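PDB 3BZW: putative lipase from Bacteroides thetaiotaomicron VPI-5482, which probably acts as an esterase or lipase of the SGNH hydrolase family, perhaps on lysophospholipids. Local coordinates for residues A[91-96]-A[162-167]; A[30-35]-A[76-81]. One frame throughout, in Å; residues are numbered along the deposited sequence.

Contact 1: residues A[91-96]-A[162-167]; sequences AILVFM and QIVLLT
Val94 and Leu165 lie side by side on one face of two neighbouring parallel strands, with CB of Val94 3.6 Å from CD2 of Leu165. With CG anti to its carbonyl carbon (chi1 -54°), Leu165 brings that methyl back against the valine. On the same face CG2 of Ile163 comes to 4.1 Å from CB of Ile92. The other face repeats the pattern: Leu93 turns CD2 onto CB of Val164 at 3.7 Å, the two chains pointing the same way. Between these layers four backbone bonds alternate from strand to strand. The straightest runs from Val164 N to Ile92 O (N-H...O 170°), and the same four carbonyls are also approached by CA-H groups of the other strand, the one from Ala91 being bent. The pair forms part of the central five-stranded parallel sheet of the SGNH hydrolase fold, where strand 91-95 is flanked by strand 28-33 and strand 162-166 by strand 213-214. Close packing gives way at the C-terminal ends, where a water enters. This water accepts from Met96 N and is bonded to Val94 O and, at 2.8 Å, to Leu166 O. Thr167 turns off to bond through OG1 to Asp215 and to the backbone N of Asn217. On the opposite face, with Leu93 and Val164, Phe95 crosses Leu166 at about a right angle, CD2 lying 3.8 Å from CB of Leu166. Its CE2 reaches to 3.4 Å from Thr167 O, a buried carbonyl with no hydrogen-bond partner in the model, and Phe216 meets the ring edge-to-face. A serine in place of Phe95 would probably leave a gap beside Leu166 and deprive Phe216 of its aromatic mate. Met251 of helix 245-258 also packs on the phenylalanine, and Leu255 of that helix reaches both Leu93 and Leu166.

Contact 2: residues A[30-35]-A[76-81]; sequences GYIGDS and RQAEKL. With ACT (acetate ion), chain G.
The flat amide of Gln77 meets Gly33 with its edge and Ile32 with a face. At the edge, OE1 accepts Gly33 N at 3.0 Å, in the carbonyl plane and on a lone pair. NE2 donates a hydrogen bond to Gly33 O at 3.1 Å along an almost straight line (172°), with the acceptor lying close to the amide plane. Over one face sits CG2 of Ile32, 3.1 Å from OE1, and the selenomethionine Met96 brings its CE over the same face near NE2. The amide gets there on an extended chain, CG anti to the carbonyl carbon (chi1 -75°), sliding past Ile32 in the opposite direction. Further along helix 74-85, CD1 of Ile32 lies 4.2 Å from CB of Ala78, and both Leu81 methyls rest 4.1 Å from CA of Gly30, where a side chain would clash. Gly33, Asp34 and Ser35 are the Gly-Asp-Ser of the family's GDSL motif, followed here by Ile36; the serine is the nucleophile in characterised relatives. An acetate, probably from the crystallisation liquor, is bonded by Ser35 N, Gly68 N and Asn99 ND2, which match the oxyanion-hole donors of SGNH relatives, and by His242 NE2, probably the catalytic histidine. Asp73 takes a further bond from NE2, so the amide is fixed in its rotation, and its two-point grip on Gly33 probably steadies the backbone leading to Ser35.

How the contacts relate
The two contacts illustrate how a parallel sheet is held both strand to strand and by helices packed on its face. Their centres are about 10 Å apart, and both segments of contact 2 come earlier in the chain than those of contact 1. They share the central sheet: strand 28-33 is the neighbour of strand 91-95, joined by probable backbone bonds such as Leu93 O to Ile32 N at 2.9 Å. Helix 74-85, which connects strand 60-63 to strand 91-95, passes over the intervening strand 28-33. Contact 1 thus ties together strands in the sheet's interior, while contact 2 fixes a helix on its surface beside the loop bearing Ser35, the probable active-site region.

Contact 1: residues A[91-96]-A[162-167]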
loop_
_atom_site.group_PDB
_atom_site.type_symbol
_atom_site.label_atom_id
_atom_site.label_comp_id
_atom_site.label_asym_id
_atom_site.label_seq_id
_atom_site.Cartn_x
_atom_site.Cartn_y
_atom_site.Cartn_z
ATOM N N ALA A 91 -23.212 8.234 37.478
ATOM C CA ALA A 91 -22.284 7.996 36.377
ATOM C C ALA A 91 -20.894 8.502 36.735
ATOM O O ALA A 91 -20.723 9.257 37.693
ATOM C CB ALA A 91 -22.790 8.681 35.111
ATOM N N ILE A 92 -19.907 8.087 35.951
ATOM C CA ILE A 92 -18.523 8.465 36.196
ATOM C C ILE A 92 -17.777 8.808 34.916
ATOM O O ILE A 92 -17.838 8.068 33.933
ATOM C CB ILE A 92 -17.763 7.313 36.886
ATOM C CG1 ILE A 92 -18.464 6.951 38.193
ATOM C CG2 ILE A 92 -16.306 7.710 37.141
ATOM C CD1 ILE A 92 -17.853 5.774 38.893
ATOM N N LEU A 93 -17.084 9.939 34.934
ATOM C CA LEU A 93 -16.281 10.365 33.797
ATOM C C LEU A 93 -14.815 10.316 34.213
ATOM O O LEU A 93 -14.451 10.788 35.297
ATOM C CB LEU A 93 -16.635 11.792 33.366
ATOM C CG LEU A 93 -18.040 12.073 32.831
ATOM C CD1 LEU A 93 -18.093 13.505 32.315
ATOM C CD2 LEU A 93 -18.387 11.102 31.713
ATOM N N VAL A 94 -13.981 9.735 33.358
ATOM C CA VAL A 94 -12.553 9.631 33.630
ATOM C C VAL A 94 -11.826 10.398 32.528
ATOM O O VAL A 94 -11.832 9.992 31.369
ATOM C CB VAL A 94 -12.094 8.160 33.630
ATOM C CG1 VAL A 94 -10.639 8.071 34.066
ATOM C CG2 VAL A 94 -12.989 7.337 34.561
ATOM N N PHE A 95 -11.206 11.508 32.913
ATOM C CA PHE A 95 -10.495 12.405 32.001
ATOM C C PHE A 95 -9.050 12.422 32.505
ATOM O O PHE A 95 -8.671 13.293 33.281
ATOM C CB PHE A 95 -11.148 13.788 32.127
ATOM C CG PHE A 95 -10.720 14.785 31.093
ATOM C CD1 PHE A 95 -11.068 16.127 31.238
ATOM C CD2 PHE A 95 -9.996 14.401 29.972
ATOM C CE1 PHE A 95 -10.700 17.068 30.281
ATOM C CE2 PHE A 95 -9.623 15.340 29.006
ATOM C CZ PHE A 95 -9.976 16.671 29.164
HETATM N N MSE A 96 -8.242 11.470 32.041
HETATM C CA MSE A 96 -6.876 11.332 32.540
HETATM C C MSE A 96 -5.863 10.848 31.501
HETATM O O MSE A 96 -6.227 10.195 30.527
HETATM C CB MSE A 96 -6.907 10.322 33.693
HETATM C CG MSE A 96 -5.615 10.155 34.469
HETATM SE SE MSE A 96 -5.451 11.495 35.827
HETATM C CE MSE A 96 -6.429 10.594 37.250
ATOM N N GLN A 162 -22.875 3.876 34.571
ATOM C CA GLN A 162 -22.417 4.350 33.274
ATOM C C GLN A 162 -21.046 4.979 33.529
ATOM O O GLN A 162 -20.947 5.994 34.219
ATOM C CB GLN A 162 -23.380 5.410 32.736
ATOM C CG GLN A 162 -22.988 5.999 31.387
ATOM C CD GLN A 162 -22.881 4.941 30.308
ATOM O OE1 GLN A 162 -21.851 4.277 30.172
ATOM N NE2 GLN A 162 -23.951 4.766 29.547
ATOM N N ILE A 163 -19.989 4.366 32.998
ATOM C CA ILE A 163 -18.633 4.884 33.175
ATOM C C ILE A 163 -18.060 5.209 31.797
ATOM O O ILE A 163 -18.007 4.346 30.919
ATOM C CB ILE A 163 -17.722 3.851 33.872
ATOM C CG1 ILE A 163 -18.388 3.346 35.157
ATOM C CG2 ILE A 163 -16.379 4.488 34.203
ATOM C CD1 ILE A 163 -17.630 2.211 35.835
ATOM N N VAL A 164 -17.622 6.451 31.614
ATOM C CA VAL A 164 -17.108 6.882 30.317
ATOM C C VAL A 164 -15.697 7.458 30.396
ATOM O O VAL A 164 -15.368 8.187 31.333
ATOM C CB VAL A 164 -18.042 7.951 29.713
ATOM C CG1 VAL A 164 -17.691 8.192 28.248
ATOM C CG2 VAL A 164 -19.493 7.517 29.871
ATOM N N LEU A 165 -14.870 7.126 29.406
ATOM C CA LEU A 165 -13.500 7.627 29.357
ATOM C C LEU A 165 -13.397 8.772 28.356
ATOM O O LEU A 165 -14.019 8.733 27.297
ATOM C CB LEU A 165 -12.532 6.525 28.921
ATOM C CG LEU A 165 -12.543 5.206 29.691
ATOM C CD1 LEU A 165 -11.425 4.315 29.167
ATOM C CD2 LEU A 165 -12.365 5.481 31.176
ATOM N N LEU A 166 -12.608 9.785 28.697
ATOM C CA LEU A 166 -12.401 10.922 27.808
ATOM C C LEU A 166 -10.917 10.959 27.452
ATOM O O LEU A 166 -10.061 10.822 28.327
ATOM C CB LEU A 166 -12.783 12.235 28.502
ATOM C CG LEU A 166 -14.185 12.379 29.100
ATOM C CD1 LEU A 166 -14.341 13.787 29.669
ATOM C CD2 LEU A 166 -15.236 12.112 28.044
ATOM N N THR A 167 -10.614 11.141 26.172
ATOM C CA THR A 167 -9.226 11.209 25.744
ATOM C C THR A 167 -8.638 12.576 26.089
ATOM O O THR A 167 -9.347 13.584 26.117
ATOM C CB THR A 167 -9.075 10.972 24.220
ATOM O OG1 THR A 167 -9.973 11.828 23.503
ATOM C CG2 THR A 167 -9.370 9.515 23.874
HETATM O O HOH W 1 -9.222 9.247 30.498
#

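Contact 2: residues A[30-35]-A[76-81]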
loop_
_atom_site.group_PDB
_atom_site.type_symbol
_atom_site.label_atom_id
_atom_site.label_comp_id
_atom_site.label_asym_id
_atom_site.label_seq_id
_atom_site.Cartn_x
_atom_site.Cartn_y
_atom_site.Cartn_z
ATOM N N GLY A 30 -19.488 11.543 39.039
ATOM C CA GLY A 30 -18.177 11.591 39.654
ATOM C C GLY A 30 -17.176 11.958 38.576
ATOM O O GLY A 30 -17.179 11.356 37.503
ATOM N N TYR A 31 -16.329 12.948 38.840
ATOM C CA TYR A 31 -15.338 13.368 37.854
ATOM C C TYR A 31 -13.922 13.034 38.308
ATOM O O TYR A 31 -13.397 13.630 39.251
ATOM C CB TYR A 31 -15.457 14.871 37.586
ATOM C CG TYR A 31 -16.796 15.300 37.015
ATOM C CD1 TYR A 31 -17.872 15.607 37.850
ATOM C CD2 TYR A 31 -16.977 15.416 35.640
ATOM C CE1 TYR A 31 -19.100 16.026 37.324
ATOM C CE2 TYR A 31 -18.194 15.829 35.103
ATOM C CZ TYR A 31 -19.250 16.135 35.947
ATOM O OH TYR A 31 -20.442 16.566 35.409
ATOM N N ILE A 32 -13.307 12.080 37.619
ATOM C CA ILE A 32 -11.957 11.628 37.931
ATOM C C ILE A 32 -10.954 12.197 36.932
ATOM O O ILE A 32 -11.214 12.210 35.728
ATOM C CB ILE A 32 -11.911 10.077 37.908
ATOM C CG1 ILE A 32 -12.775 9.533 39.049
ATOM C CG2 ILE A 32 -10.469 9.572 38.008
ATOM C CD1 ILE A 32 -12.915 8.025 39.062
ATOM N N GLY A 33 -9.816 12.682 37.428
ATOM C CA GLY A 33 -8.818 13.229 36.521
ATOM C C GLY A 33 -7.648 13.996 37.119
ATOM O O GLY A 33 -7.155 13.671 38.203
ATOM N N ASP A 34 -7.202 15.023 36.397
ATOM C CA ASP A 34 -6.069 15.835 36.821
ATOM C C ASP A 34 -6.410 17.311 37.028
ATOM O O ASP A 34 -7.537 17.653 37.379
ATOM C CB ASP A 34 -4.914 15.700 35.814
ATOM C CG ASP A 34 -5.358 15.920 34.373
ATOM O OD1 ASP A 34 -6.184 16.823 34.128
ATOM O OD2 ASP A 34 -4.872 15.193 33.481
ATOM N N SER A 35 -5.433 18.187 36.807
ATOM C CA SER A 35 -5.642 19.620 37.012
ATOM C C SER A 35 -6.744 20.237 36.158
ATOM O O SER A 35 -7.389 21.203 36.571
ATOM C CB SER A 35 -4.334 20.382 36.785
ATOM O OG SER A 35 -4.515 21.772 36.976
ATOM N N ARG A 76 -7.499 5.038 43.293
ATOM C CA ARG A 76 -7.634 5.803 44.533
ATOM C C ARG A 76 -8.792 6.792 44.453
ATOM O O ARG A 76 -9.557 6.943 45.407
ATOM C CB ARG A 76 -6.354 6.578 44.841
ATOM C CG ARG A 76 -6.415 7.357 46.155
ATOM C CD ARG A 76 -5.291 8.386 46.251
ATOM N NE ARG A 76 -5.508 9.510 45.341
ATOM C CZ ARG A 76 -6.397 10.478 45.545
ATOM N NH1 ARG A 76 -7.155 10.472 46.634
ATOM N NH2 ARG A 76 -6.538 11.446 44.652
ATOM N N GLN A 77 -8.915 7.477 43.321
ATOM C CA GLN A 77 -10.000 8.434 43.161
ATOM C C GLN A 77 -11.342 7.706 43.101
ATOM O O GLN A 77 -12.334 8.181 43.648
ATOM C CB GLN A 77 -9.788 9.282 41.901
ATOM C CG GLN A 77 -8.705 10.359 42.055
ATOM C CD GLN A 77 -8.586 11.256 40.829
ATOM O OE1 GLN A 77 -9.586 11.593 40.195
ATOM N NE2 GLN A 77 -7.359 11.666 40.505
ATOM N N ALA A 78 -11.369 6.550 42.444
ATOM C CA ALA A 78 -12.603 5.774 42.337
ATOM C C ALA A 78 -13.009 5.267 43.717
ATOM O O ALA A 78 -14.189 5.264 44.068
ATOM C CB ALA A 78 -12.407 4.598 41.385
ATOM N N GLU A 79 -12.022 4.835 44.492
ATOM C CA GLU A 79 -12.267 4.330 45.841
ATOM C C GLU A 79 -12.813 5.424 46.750
ATOM O O GLU A 79 -13.710 5.177 47.557
ATOM C CB GLU A 79 -10.974 3.764 46.435
ATOM C CG GLU A 79 -10.633 2.359 45.969
ATOM C CD GLU A 79 -9.167 2.018 46.166
ATOM O OE1 GLU A 79 -8.576 2.474 47.170
ATOM O OE2 GLU A 79 -8.608 1.286 45.321
ATOM N N LYS A 80 -12.272 6.632 46.619
ATOM C CA LYS A 80 -12.722 7.740 47.447
ATOM C C LYS A 80 -14.147 8.117 47.059
ATOM O O LYS A 80 -14.970 8.439 47.916
ATOM C CB LYS A 80 -11.784 8.943 47.294
ATOM C CG LYS A 80 -11.924 9.959 48.418
ATOM C CD LYS A 80 -10.907 11.085 48.309
ATOM C CE LYS A 80 -11.042 12.036 49.490
ATOM N NZ LYS A 80 -10.180 13.244 49.361
ATOM N N LEU A 81 -14.436 8.068 45.764
ATOM C CA LEU A 81 -15.770 8.378 45.267
ATOM C C LEU A 81 -16.767 7.378 45.851
ATOM O O LEU A 81 -17.835 7.762 46.323
ATOM C CB LEU A 81 -15.791 8.299 43.737
ATOM C CG LEU A 81 -17.146 8.363 43.030
ATOM C CD1 LEU A 81 -17.801 9.712 43.272
ATOM C CD2 LEU A 81 -16.944 8.127 41.538
HETATM C C ACT G . -2.239 18.666 34.982
HETATM O O ACT G . -1.487 19.614 35.122
HETATM O OXT ACT G . -2.505 17.957 35.938
HETATM C CH3 ACT G . -2.854 18.380 33.636
#